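Local coordinates for DUF5751 domain-containing protein (Sulfolobus tokodaii, PDB 2RBG) that is of unknown function but folds as a compact alpha/beta domain around a five-stranded parallel sheet and occurs in the crystal as a two-chain assembly, at residues Asp15-Glu18 with Asn19-Lys23; Phe68-Lys71 with Lys72-Asp76; Val92-Asp96 with Glu97-Phe101; Asp107-Thr111 with Ala112-Asn116. All coordinates share one frame; numbering follows the deposited sequence.

Interaction 1 of 4, residues Asp15-Glu18 with Asn19-Lys23; sequences DNFE and NYFRK
Asn16 O and Phe17 O accept the N-H groups of Tyr20 and Phe21, two well-formed backbone bonds between residues four apart at the start of helix 17-31. Tyr20 N donates a hydrogen bond to Asn16 O over 2.9 Å, at 166° at the hydrogen, and Phe21 N does the same to Phe17 O; the bond from Arg22 N to Glu18 O is weak. One step earlier a water donates to Asp15 O at 2.7 Å and accepts from Asn19 N at 2.9 Å, and so bridges the i, i+4 pair at this position.

Each side-chain contact involves a ring, and the two run along adjacent ridges. Asn16 and Tyr20 point the same way, the Asn16 CB lying 3.7 Å from Tyr20 CD1, with amide and ring planes 58° apart. On the next ridge Phe17 CD1 meets Phe21 CE1 at 3.9 Å. Phe17 has CG anti to its carbonyl carbon (chi1 -77°), which keeps the ring beside the backbone N and lined up with Phe21, whose CD1 edge lies in plane 3.3 Å from Phe17 O.

The tyrosine suits a place that is apolar at its base, where it packs on Val12 and Tyr93, and polar at its tip, for its OH bonds to Cys94 O. An alanine at Tyr20 is likely to leave that carbonyl without its mate and open a gap between Asn16 and Phe121.

Asn16 ND2 binds Asp95 OD2, while Phe17 and Phe21 pack on Val40 of strand 35-41, and Phe17 also on Leu49 and Leu52 of helix 46-52; the contact thus seats the helix of the beta-alpha-beta unit 6-11, 17-31, 35-41.

Interaction 2 of 4, residues Phe68-Lys71 with Lys72-Asp76; sequences FLWK and KNEVD
Lys72 CB touches the carbonyl carbon of Lys71 where the chain leaves strand 64-70, and from there its long, fully extended side chain runs away from the strand residues; its ammonium bonds to Asn98 OD1 and makes a cation-pi contact with Phe101, a reach that suits lysine.

Asn73 comes back beside Lys71. Its CG sits between the backbone N and the carbonyl carbon (chi1 64°), which lays the amide alongside the lysine stem, with Asn73 ND2 3.6 Å from Lys71 CB.

Glu74 carries most of the contact. Its backbone N donates to Lys71 O at 2.7 Å, closing a four-residue turn, though the donor stands 47° above the carbonyl plane. The carboxylate then folds back to take the partner's other backbone group: Lys71 N reaches Glu74 OE1 over 2.9 Å in an almost straight bond of 176°, arriving on the anti side of that oxygen and somewhat out of the carboxylate plane. Lys71 is therefore gripped at both N-H and C=O by one residue, whose side chain, extended at chi2, spans the turn. Its second oxygen, Glu74 OE2, accepts a hydrogen bond from a water at 2.8 Å, and that water accepts from Lys71 NZ at 3.2 Å, an indirect link between opposite charges. Glu74 CB also lies 4.0 Å from Trp70 CE3, the ring being anchored through NE1 to Asn39 OD1.

Val75, the first helical residue, turns from the strand to pack on Phe101 and Ile105 of helix 99-107.

Residues 71 to 74 have the backbone angles of a type I turn, joining the outermost strand on that side of this chain's sheet to helix 75-82, as in parallel alpha/beta folds.

Interaction 3 of 4, residues Val92-Asp96 with Glu97-Phe101; sequences VYCDD and ENKVF
At the turn that leads from strand 89-94 into helix 99-107, Asp95 and Asn98 meet twice, through backbone and through side chains. The Asn98 N donates to Asp95 O at 2.9 Å, the closing bond of a turn whose inner residues have helical backbone angles. Beside it Asn98 ND2 donates to Asp95 OD1 at 2.7 Å, using the syn lone pair of that oxygen, and the carboxylate and amide planes are only 22° apart. Asp95 can present its carboxylate like this because its CG lies between the backbone N and the carbonyl carbon (chi1 41°). Its other oxygen, OD2, takes the backbone N-H of Asn13 and the side-chain amide of Asn16, so donors to both oxygens fix the rotation of this buried carboxylate. Asn98 is at the N-cap position but makes no capping bond: ND2 goes to Asp95, and OD1 accepts from Lys72 NZ.

Asp96 and Lys99 lie side by side where the helix begins, and Asp96 OD1 and Lys99 NZ form a salt bridge at 3.6 Å. Each end has another partner: OD2 pairs with Lys84 of the second subunit, and the ammonium bonds to Leu125 O. Lys99 N reaches Asp96 O in a weak bond of 3.3 Å, and a water carries the helix pattern on, donating to Asp96 O at 2.8 Å and accepting from Val100 N at 3.0 Å.

Cys94 SG rests 3.5 Å from Lys99 CA. Its disulfide to Cys122 pins this beta-alpha connection, from interior strand 89-94 into helix 99-107, to the chain just after strand 117-121, the next strand of the beta-alpha-beta unit.

Interaction 4 of 4, residues Asp107-Thr111 with Ala112-Asn116; sequences DNLPT and AIKRN
The carbonyl of Pro110 opens the short helix 111-114, accepting from Lys114 N at 3.1 Å in a bond of 168° and, weakly, from Ile113 N. Proline suits this N-cap position: it has no N-H to satisfy, and its ring restricts the chain just where it enters the helix.

Lys114 then reaches back across the loop. Its CG touches Leu109 CB at 3.8 Å, the stem runs on past Leu109 O, and the bend at chi3 (-71°) steers Lys114 NZ to Asp107 O at 3.1 Å, where it stands 48° above the carbonyl plane. Asp107 lies at the C-terminal end of helix 99-107, so a positive end here would probably be favoured by the partial negative charge of that helix terminus. A methionine in place of Lys114 would probably still cover Leu109 but leave the Asp107 carbonyl without its ammonium partner, and the link across the loop would be lost.

On the inner side the contact is apolar. The Ile113 CD1 methyl lies alongside the proline ring, 3.7 Å from Pro110 CD, and the two side chains point the same way. Leu109 CD1 comes more loosely to Ile113 CG2, at 4.4 Å. All three lean on Leu82 of helix 75-82, and Leu109 and Ile113 also on Leu90 of strand 89-94, so branched and rigid hydrocarbon side chains fit the place well.

A helix, a tight loop closed by Pro110, and a further short helix together make up the helical connection of a beta-alpha-beta crossover, which carries the chain from strand 89-94 to the neighbouring parallel strand 117-121.

Interactions 1, 2 and 3 gather at the C-terminal edge of the parallel sheet, where strands 6-11, 64-70 and 89-94 give way to helices. Interaction 3 stands in the middle: its centre is about 13 Å from that of interaction 1 and about 14 Å from that of interaction 2, and it touches both, with Val75 CG2 3.4 Å from Phe101 CZ at its contact with interaction 2. Interactions 1 and 2 do not touch, their nearest atoms being about 7 Å apart. Interaction 4 lies across the chain's centre from interaction 1, about 24 Å between centres, at the return to strand 117-121. No active site is known to which these contacts could be referred.

Interaction 1 of 4, residues Asp15-Glu18 with Asn19-Lys23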
loop_
_atom_site.group_PDB
_atom_site.type_symbol
_atom_site.label_atom_id
_atom_site.label_comp_id
_atom_site.label_asym_id
_atom_site.label_seq_id
_atom_site.Cartn_x
_atom_site.Cartn_y
_atom_site.Cartn_z
ATOM N N ASP A 15 16.302 9.831 7.737
ATOM C CA ASP A 15 15.850 9.069 8.896
ATOM C C ASP A 15 14.993 7.860 8.525
ATOM O O ASP A 15 14.720 7.012 9.371
ATOM C CB ASP A 15 15.067 9.977 9.851
ATOM C CG ASP A 15 13.672 10.288 9.348
ATOM O OD1 ASP A 15 13.518 10.546 8.136
ATOM O OD2 ASP A 15 12.727 10.284 10.168
ATOM N N ASN A 16 14.578 7.781 7.264
ATOM C CA ASN A 16 13.741 6.675 6.807
ATOM C C ASN A 16 14.462 5.552 6.062
ATOM O O ASN A 16 13.857 4.520 5.778
ATOM C CB ASN A 16 12.611 7.196 5.911
ATOM C CG ASN A 16 11.412 7.685 6.699
ATOM O OD1 ASN A 16 10.970 7.030 7.644
ATOM N ND2 ASN A 16 10.868 8.828 6.300
ATOM N N PHE A 17 15.741 5.732 5.749
ATOM C CA PHE A 17 16.469 4.703 5.007
ATOM C C PHE A 17 16.469 3.314 5.636
ATOM O O PHE A 17 16.175 2.328 4.965
ATOM C CB PHE A 17 17.915 5.139 4.747
ATOM C CG PHE A 17 18.054 6.146 3.643
ATOM C CD1 PHE A 17 17.492 5.905 2.392
ATOM C CD2 PHE A 17 18.744 7.337 3.850
ATOM C CE1 PHE A 17 17.613 6.837 1.361
ATOM C CE2 PHE A 17 18.871 8.273 2.828
ATOM C CZ PHE A 17 18.305 8.024 1.582
ATOM N N GLU A 18 16.798 3.227 6.920
ATOM C CA GLU A 18 16.832 1.929 7.576
ATOM C C GLU A 18 15.510 1.179 7.462
ATOM O O GLU A 18 15.488 0.016 7.060
ATOM C CB GLU A 18 17.226 2.089 9.049
ATOM C CG GLU A 18 18.667 2.542 9.233
ATOM C CD GLU A 18 19.077 2.646 10.690
ATOM O OE1 GLU A 18 19.018 1.623 11.406
ATOM O OE2 GLU A 18 19.462 3.754 11.116
ATOM N N ASN A 19 14.410 1.845 7.796
ATOM C CA ASN A 19 13.096 1.211 7.730
ATOM C C ASN A 19 12.678 0.853 6.308
ATOM O O ASN A 19 12.156 -0.238 6.064
ATOM C CB ASN A 19 12.025 2.111 8.356
ATOM C CG ASN A 19 12.232 2.318 9.844
ATOM O OD1 ASN A 19 12.545 1.381 10.576
ATOM N ND2 ASN A 19 12.038 3.551 10.302
ATOM N N TYR A 20 12.902 1.764 5.366
ATOM C CA TYR A 20 12.519 1.494 3.986
ATOM C C TYR A 20 13.345 0.413 3.301
ATOM O O TYR A 20 12.812 -0.340 2.494
ATOM C CB TYR A 20 12.557 2.769 3.140
ATOM C CG TYR A 20 11.279 3.582 3.202
ATOM C CD1 TYR A 20 10.907 4.246 4.370
ATOM C CD2 TYR A 20 10.449 3.697 2.087
ATOM C CE1 TYR A 20 9.743 5.012 4.422
ATOM C CE2 TYR A 20 9.284 4.459 2.126
ATOM C CZ TYR A 20 8.939 5.118 3.301
ATOM O OH TYR A 20 7.807 5.902 3.343
ATOM N N PHE A 21 14.638 0.326 3.599
ATOM C CA PHE A 21 15.430 -0.712 2.954
ATOM C C PHE A 21 15.017 -2.094 3.435
ATOM O O PHE A 21 15.220 -3.092 2.742
ATOM C CB PHE A 21 16.928 -0.479 3.154
ATOM C CG PHE A 21 17.556 0.291 2.027
ATOM C CD1 PHE A 21 17.361 1.664 1.914
ATOM C CD2 PHE A 21 18.264 -0.371 1.028
ATOM C CE1 PHE A 21 17.854 2.368 0.815
ATOM C CE2 PHE A 21 18.766 0.325 -0.079
ATOM C CZ PHE A 21 18.558 1.696 -0.185
ATOM N N ARG A 22 14.424 -2.150 4.620
ATOM C CA ARG A 22 13.947 -3.418 5.141
ATOM C C ARG A 22 12.783 -3.836 4.237
ATOM O O ARG A 22 12.626 -5.011 3.907
ATOM C CB ARG A 22 13.479 -3.259 6.592
ATOM C CG ARG A 22 12.961 -4.546 7.216
ATOM C CD ARG A 22 12.589 -4.376 8.687
ATOM N NE ARG A 22 13.752 -4.252 9.566
ATOM C CZ ARG A 22 13.676 -4.263 10.895
ATOM N NH1 ARG A 22 12.494 -4.391 11.489
ATOM N NH2 ARG A 22 14.773 -4.151 11.635
ATOM N N LYS A 23 11.976 -2.860 3.825
ATOM C CA LYS A 23 10.841 -3.131 2.946
ATOM C C LYS A 23 11.324 -3.559 1.563
ATOM O O LYS A 23 10.800 -4.500 0.971
ATOM C CB LYS A 23 9.963 -1.885 2.788
ATOM C CG LYS A 23 9.221 -1.443 4.040
ATOM C CD LYS A 23 8.293 -0.270 3.719
ATOM C CE LYS A 23 7.386 0.061 4.889
ATOM N NZ LYS A 23 6.485 -1.080 5.218
HETATM O O HOH W 1 14.493 4.312 9.314
#

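Interaction 2 of 4, residues Phe68-Lys71 with Lys72-Asp76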
loop_
_atom_site.group_PDB
_atom_site.type_symbol
_atom_site.label_atom_id
_atom_site.label_comp_id
_atom_site.label_asym_id
_atom_site.label_seq_id
_atom_site.Cartn_x
_atom_site.Cartn_y
_atom_site.Cartn_z
ATOM N N PHE A 68 22.801 3.030 -6.831
ATOM C CA PHE A 68 23.091 4.289 -7.503
ATOM C C PHE A 68 22.393 5.422 -6.768
ATOM O O PHE A 68 21.196 5.348 -6.488
ATOM C CB PHE A 68 22.594 4.247 -8.952
ATOM C CG PHE A 68 23.304 3.243 -9.807
ATOM C CD1 PHE A 68 24.588 3.494 -10.278
ATOM C CD2 PHE A 68 22.697 2.034 -10.128
ATOM C CE1 PHE A 68 25.259 2.555 -11.057
ATOM C CE2 PHE A 68 23.360 1.088 -10.907
ATOM C CZ PHE A 68 24.642 1.347 -11.372
ATOM N N LEU A 69 23.146 6.465 -6.444
ATOM C CA LEU A 69 22.574 7.619 -5.765
ATOM C C LEU A 69 22.512 8.780 -6.744
ATOM O O LEU A 69 23.464 9.027 -7.490
ATOM C CB LEU A 69 23.415 8.008 -4.545
ATOM C CG LEU A 69 23.230 7.158 -3.284
ATOM C CD1 LEU A 69 23.580 5.707 -3.575
ATOM C CD2 LEU A 69 24.108 7.707 -2.170
ATOM N N TRP A 70 21.382 9.478 -6.746
ATOM C CA TRP A 70 21.176 10.609 -7.634
ATOM C C TRP A 70 20.652 11.826 -6.898
ATOM O O TRP A 70 19.726 11.722 -6.097
ATOM C CB TRP A 70 20.154 10.267 -8.719
ATOM C CG TRP A 70 20.422 9.004 -9.447
ATOM C CD1 TRP A 70 19.786 7.804 -9.281
ATOM C CD2 TRP A 70 21.393 8.809 -10.473
ATOM N NE1 TRP A 70 20.306 6.872 -10.152
ATOM C CE2 TRP A 70 21.293 7.464 -10.894
ATOM C CE3 TRP A 70 22.340 9.642 -11.082
ATOM C CZ2 TRP A 70 22.108 6.933 -11.898
ATOM C CZ3 TRP A 70 23.151 9.112 -12.082
ATOM C CH2 TRP A 70 23.027 7.771 -12.479
ATOM N N LYS A 71 21.248 12.982 -7.158
ATOM C CA LYS A 71 20.745 14.200 -6.552
ATOM C C LYS A 71 19.513 14.464 -7.409
ATOM O O LYS A 71 19.464 14.040 -8.562
ATOM C CB LYS A 71 21.760 15.335 -6.692
ATOM C CG LYS A 71 23.007 15.137 -5.849
ATOM C CD LYS A 71 23.937 16.335 -5.948
ATOM C CE LYS A 71 25.125 16.186 -5.011
ATOM N NZ LYS A 71 25.911 14.956 -5.304
ATOM N N LYS A 72 18.512 15.142 -6.860
ATOM C CA LYS A 72 17.295 15.398 -7.618
ATOM C C LYS A 72 17.544 16.034 -8.986
ATOM O O LYS A 72 16.762 15.845 -9.917
ATOM C CB LYS A 72 16.339 16.257 -6.786
ATOM C CG LYS A 72 15.871 15.548 -5.520
ATOM C CD LYS A 72 14.910 16.391 -4.703
ATOM C CE LYS A 72 14.479 15.647 -3.447
ATOM N NZ LYS A 72 13.557 16.454 -2.605
ATOM N N ASN A 73 18.645 16.766 -9.113
ATOM C CA ASN A 73 18.983 17.418 -10.374
ATOM C C ASN A 73 19.641 16.458 -11.369
ATOM O O ASN A 73 19.913 16.827 -12.510
ATOM C CB ASN A 73 19.915 18.605 -10.111
ATOM C CG ASN A 73 21.250 18.181 -9.526
ATOM O OD1 ASN A 73 22.049 17.519 -10.189
ATOM N ND2 ASN A 73 21.499 18.559 -8.276
ATOM N N GLU A 74 19.888 15.224 -10.936
ATOM C CA GLU A 74 20.522 14.230 -11.800
ATOM C C GLU A 74 19.540 13.179 -12.306
ATOM O O GLU A 74 19.944 12.162 -12.876
ATOM C CB GLU A 74 21.667 13.541 -11.055
ATOM C CG GLU A 74 22.739 14.492 -10.547
ATOM C CD GLU A 74 23.845 13.776 -9.799
ATOM O OE1 GLU A 74 23.530 12.941 -8.925
ATOM O OE2 GLU A 74 25.031 14.050 -10.074
ATOM N N VAL A 75 18.251 13.422 -12.104
ATOM C CA VAL A 75 17.238 12.476 -12.554
ATOM C C VAL A 75 17.366 12.218 -14.053
ATOM O O VAL A 75 17.075 11.116 -14.526
ATOM C CB VAL A 75 15.813 12.985 -12.252
ATOM C CG1 VAL A 75 14.782 11.962 -12.729
ATOM C CG2 VAL A 75 15.657 13.222 -10.759
ATOM N N ASP A 76 17.807 13.218 -14.807
ATOM C CA ASP A 76 17.947 13.021 -16.246
ATOM C C ASP A 76 19.005 11.971 -16.593
ATOM O O ASP A 76 18.859 11.248 -17.577
ATOM C CB ASP A 76 18.234 14.355 -16.959
ATOM C CG ASP A 76 19.498 15.048 -16.470
ATOM O OD1 ASP A 76 20.097 14.626 -15.459
ATOM O OD2 ASP A 76 19.887 16.047 -17.113
HETATM O O HOH W 2 27.096 14.398 -8.197
#

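Interaction 3 of 4, residues Val92-Asp96 with Glu97-Phe101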
loop_
_atom_site.group_PDB
_atom_site.type_symbol
_atom_site.label_atom_id
_atom_site.label_comp_id
_atom_site.label_asym_id
_atom_site.label_seq_id
_atom_site.Cartn_x
_atom_site.Cartn_y
_atom_site.Cartn_z
ATOM N N VAL A 92 8.571 0.896 -6.037
ATOM C CA VAL A 92 8.629 2.335 -5.794
ATOM C C VAL A 92 8.406 2.685 -4.325
ATOM O O VAL A 92 7.445 2.220 -3.714
ATOM C CB VAL A 92 7.565 3.073 -6.644
ATOM C CG1 VAL A 92 7.551 4.553 -6.301
ATOM C CG2 VAL A 92 7.853 2.870 -8.128
ATOM N N TYR A 93 9.288 3.517 -3.775
ATOM C CA TYR A 93 9.184 3.934 -2.375
ATOM C C TYR A 93 9.455 5.418 -2.171
ATOM O O TYR A 93 10.368 5.983 -2.774
ATOM C CB TYR A 93 10.187 3.170 -1.511
ATOM C CG TYR A 93 10.122 1.675 -1.657
ATOM C CD1 TYR A 93 9.294 0.907 -0.838
ATOM C CD2 TYR A 93 10.881 1.026 -2.628
ATOM C CE1 TYR A 93 9.227 -0.474 -0.985
ATOM C CE2 TYR A 93 10.820 -0.344 -2.783
ATOM C CZ TYR A 93 9.993 -1.092 -1.961
ATOM O OH TYR A 93 9.946 -2.456 -2.119
ATOM N N CYS A 94 8.671 6.038 -1.297
ATOM C CA CYS A 94 8.856 7.448 -0.974
ATOM C C CYS A 94 8.109 7.771 0.311
ATOM O O CYS A 94 7.318 6.959 0.800
ATOM C CB CYS A 94 8.314 8.346 -2.097
ATOM S SG CYS A 94 6.507 8.627 -2.071
ATOM N N ASP A 95 8.397 8.939 0.878
ATOM C CA ASP A 95 7.674 9.403 2.054
ATOM C C ASP A 95 6.940 10.662 1.589
ATOM O O ASP A 95 7.136 11.108 0.460
ATOM C CB ASP A 95 8.600 9.697 3.252
ATOM C CG ASP A 95 9.887 10.404 2.867
ATOM O OD1 ASP A 95 9.933 11.073 1.817
ATOM O OD2 ASP A 95 10.859 10.298 3.650
ATOM N N ASP A 96 6.085 11.228 2.435
ATOM C CA ASP A 96 5.322 12.410 2.046
ATOM C C ASP A 96 6.146 13.562 1.487
ATOM O O ASP A 96 5.746 14.201 0.517
ATOM C CB ASP A 96 4.490 12.917 3.225
ATOM C CG ASP A 96 3.324 12.011 3.543
ATOM O OD1 ASP A 96 2.600 11.624 2.602
ATOM O OD2 ASP A 96 3.125 11.696 4.733
ATOM N N GLU A 97 7.291 13.827 2.103
ATOM C CA GLU A 97 8.158 14.916 1.669
ATOM C C GLU A 97 8.683 14.739 0.247
ATOM O O GLU A 97 9.080 15.711 -0.395
ATOM C CB GLU A 97 9.342 15.061 2.628
ATOM C CG GLU A 97 8.976 15.572 4.013
ATOM C CD GLU A 97 7.960 14.692 4.718
ATOM O OE1 GLU A 97 8.193 13.466 4.805
ATOM O OE2 GLU A 97 6.932 15.227 5.190
ATOM N N ASN A 98 8.676 13.506 -0.249
ATOM C CA ASN A 98 9.184 13.235 -1.590
ATOM C C ASN A 98 8.168 12.603 -2.537
ATOM O O ASN A 98 8.530 12.151 -3.626
ATOM C CB ASN A 98 10.414 12.330 -1.490
ATOM C CG ASN A 98 11.552 12.978 -0.729
ATOM O OD1 ASN A 98 12.203 13.896 -1.228
ATOM N ND2 ASN A 98 11.793 12.510 0.492
ATOM N N LYS A 99 6.901 12.587 -2.136
ATOM C CA LYS A 99 5.855 11.983 -2.955
ATOM C C LYS A 99 5.630 12.673 -4.300
ATOM O O LYS A 99 5.468 12.004 -5.321
ATOM C CB LYS A 99 4.540 11.930 -2.170
ATOM C CG LYS A 99 3.398 11.266 -2.924
ATOM C CD LYS A 99 2.227 10.955 -2.000
ATOM C CE LYS A 99 1.681 12.206 -1.339
ATOM N NZ LYS A 99 0.601 11.884 -0.366
ATOM N N VAL A 100 5.608 14.004 -4.309
ATOM C CA VAL A 100 5.413 14.735 -5.559
ATOM C C VAL A 100 6.574 14.433 -6.504
ATOM O O VAL A 100 6.376 14.169 -7.689
ATOM C CB VAL A 100 5.350 16.262 -5.316
ATOM C CG1 VAL A 100 5.286 17.001 -6.649
ATOM C CG2 VAL A 100 4.130 16.601 -4.472
ATOM N N PHE A 101 7.784 14.463 -5.961
ATOM C CA PHE A 101 8.981 14.183 -6.741
ATOM C C PHE A 101 8.946 12.775 -7.333
ATOM O O PHE A 101 9.050 12.600 -8.548
ATOM C CB PHE A 101 10.221 14.331 -5.863
ATOM C CG PHE A 101 11.499 13.943 -6.548
ATOM C CD1 PHE A 101 11.972 14.673 -7.635
ATOM C CD2 PHE A 101 12.234 12.851 -6.104
ATOM C CE1 PHE A 101 13.160 14.320 -8.270
ATOM C CE2 PHE A 101 13.423 12.488 -6.730
ATOM C CZ PHE A 101 13.888 13.225 -7.816
HETATM O O HOH W 3 5.926 15.664 -1.868
#

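Interaction 4 of 4, residues Asp107-Thr111 with Ala112-Asn116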
loop_
_atom_site.group_PDB
_atom_site.type_symbol
_atom_site.label_atom_id
_atom_site.label_comp_id
_atom_site.label_asym_id
_atom_site.label_seq_id
_atom_site.Cartn_x
_atom_site.Cartn_y
_atom_site.Cartn_z
ATOM N N ASP A 107 5.812 8.699 -13.460
ATOM C CA ASP A 107 5.035 9.059 -14.642
ATOM C C ASP A 107 5.884 9.062 -15.909
ATOM O O ASP A 107 5.367 8.839 -17.003
ATOM C CB ASP A 107 4.399 10.447 -14.487
ATOM C CG ASP A 107 3.350 10.500 -13.396
ATOM O OD1 ASP A 107 2.614 9.506 -13.221
ATOM O OD2 ASP A 107 3.248 11.549 -12.724
ATOM N N ASN A 108 7.180 9.321 -15.762
ATOM C CA ASN A 108 8.073 9.375 -16.916
ATOM C C ASN A 108 8.829 8.086 -17.228
ATOM O O ASN A 108 9.673 8.068 -18.121
ATOM C CB ASN A 108 9.075 10.521 -16.759
ATOM C CG ASN A 108 8.426 11.884 -16.898
ATOM O OD1 ASN A 108 7.676 12.325 -16.025
ATOM N ND2 ASN A 108 8.706 12.557 -18.009
ATOM N N LEU A 109 8.539 7.014 -16.500
ATOM C CA LEU A 109 9.209 5.741 -16.756
ATOM C C LEU A 109 8.607 5.096 -17.993
ATOM O O LEU A 109 7.465 5.380 -18.353
ATOM C CB LEU A 109 9.032 4.785 -15.575
ATOM C CG LEU A 109 9.686 5.149 -14.245
ATOM C CD1 LEU A 109 9.255 4.144 -13.184
ATOM C CD2 LEU A 109 11.201 5.157 -14.393
ATOM N N PRO A 110 9.369 4.217 -18.663
ATOM C CA PRO A 110 8.866 3.539 -19.861
ATOM C C PRO A 110 7.581 2.776 -19.542
ATOM O O PRO A 110 7.411 2.256 -18.437
ATOM C CB PRO A 110 10.011 2.602 -20.232
ATOM C CG PRO A 110 11.219 3.363 -19.779
ATOM C CD PRO A 110 10.783 3.879 -18.425
ATOM N N THR A 111 6.683 2.709 -20.516
ATOM C CA THR A 111 5.411 2.019 -20.345
ATOM C C THR A 111 5.566 0.593 -19.818
ATOM O O THR A 111 4.892 0.197 -18.868
ATOM C CB THR A 111 4.644 1.957 -21.677
ATOM O OG1 THR A 111 4.407 3.287 -22.152
ATOM C CG2 THR A 111 3.316 1.242 -21.493
ATOM N N ALA A 112 6.455 -0.175 -20.441
ATOM C CA ALA A 112 6.681 -1.562 -20.050
ATOM C C ALA A 112 7.102 -1.720 -18.594
ATOM O O ALA A 112 6.764 -2.711 -17.947
ATOM C CB ALA A 112 7.724 -2.198 -20.965
ATOM N N ILE A 113 7.838 -0.745 -18.076
ATOM C CA ILE A 113 8.299 -0.809 -16.695
ATOM C C ILE A 113 7.165 -0.509 -15.721
ATOM O O ILE A 113 6.987 -1.213 -14.727
ATOM C CB ILE A 113 9.468 0.166 -16.457
ATOM C CG1 ILE A 113 10.657 -0.251 -17.331
ATOM C CG2 ILE A 113 9.866 0.160 -14.986
ATOM C CD1 ILE A 113 11.904 0.583 -17.136
ATOM N N LYS A 114 6.391 0.529 -16.013
ATOM C CA LYS A 114 5.274 0.896 -15.152
ATOM C C LYS A 114 4.228 -0.209 -15.080
ATOM O O LYS A 114 3.546 -0.358 -14.067
ATOM C CB LYS A 114 4.621 2.189 -15.650
ATOM C CG LYS A 114 5.495 3.420 -15.485
ATOM C CD LYS A 114 4.761 4.699 -15.860
ATOM C CE LYS A 114 4.534 4.804 -17.355
ATOM N NZ LYS A 114 3.957 6.128 -17.727
ATOM N N ARG A 115 4.110 -0.994 -16.145
ATOM C CA ARG A 115 3.122 -2.067 -16.176
ATOM C C ARG A 115 3.495 -3.259 -15.307
ATOM O O ARG A 115 2.663 -4.127 -15.049
ATOM C CB ARG A 115 2.877 -2.519 -17.618
ATOM C CG ARG A 115 2.477 -1.372 -18.530
ATOM C CD ARG A 115 1.583 -1.818 -19.673
ATOM N NE ARG A 115 1.257 -0.696 -20.551
ATOM C CZ ARG A 115 0.301 -0.718 -21.474
ATOM N NH1 ARG A 115 -0.436 -1.807 -21.644
ATOM N NH2 ARG A 115 0.085 0.351 -22.230
ATOM N N ASN A 116 4.742 -3.303 -14.850
ATOM C CA ASN A 116 5.183 -4.395 -13.994
ATOM C C ASN A 116 5.474 -3.911 -12.581
ATOM O O ASN A 116 6.420 -4.365 -11.935
ATOM C CB ASN A 116 6.416 -5.086 -14.581
ATOM C CG ASN A 116 6.082 -5.925 -15.799
ATOM O OD1 ASN A 116 5.990 -5.418 -16.915
ATOM N ND2 ASN A 116 5.879 -7.219 -15.582
#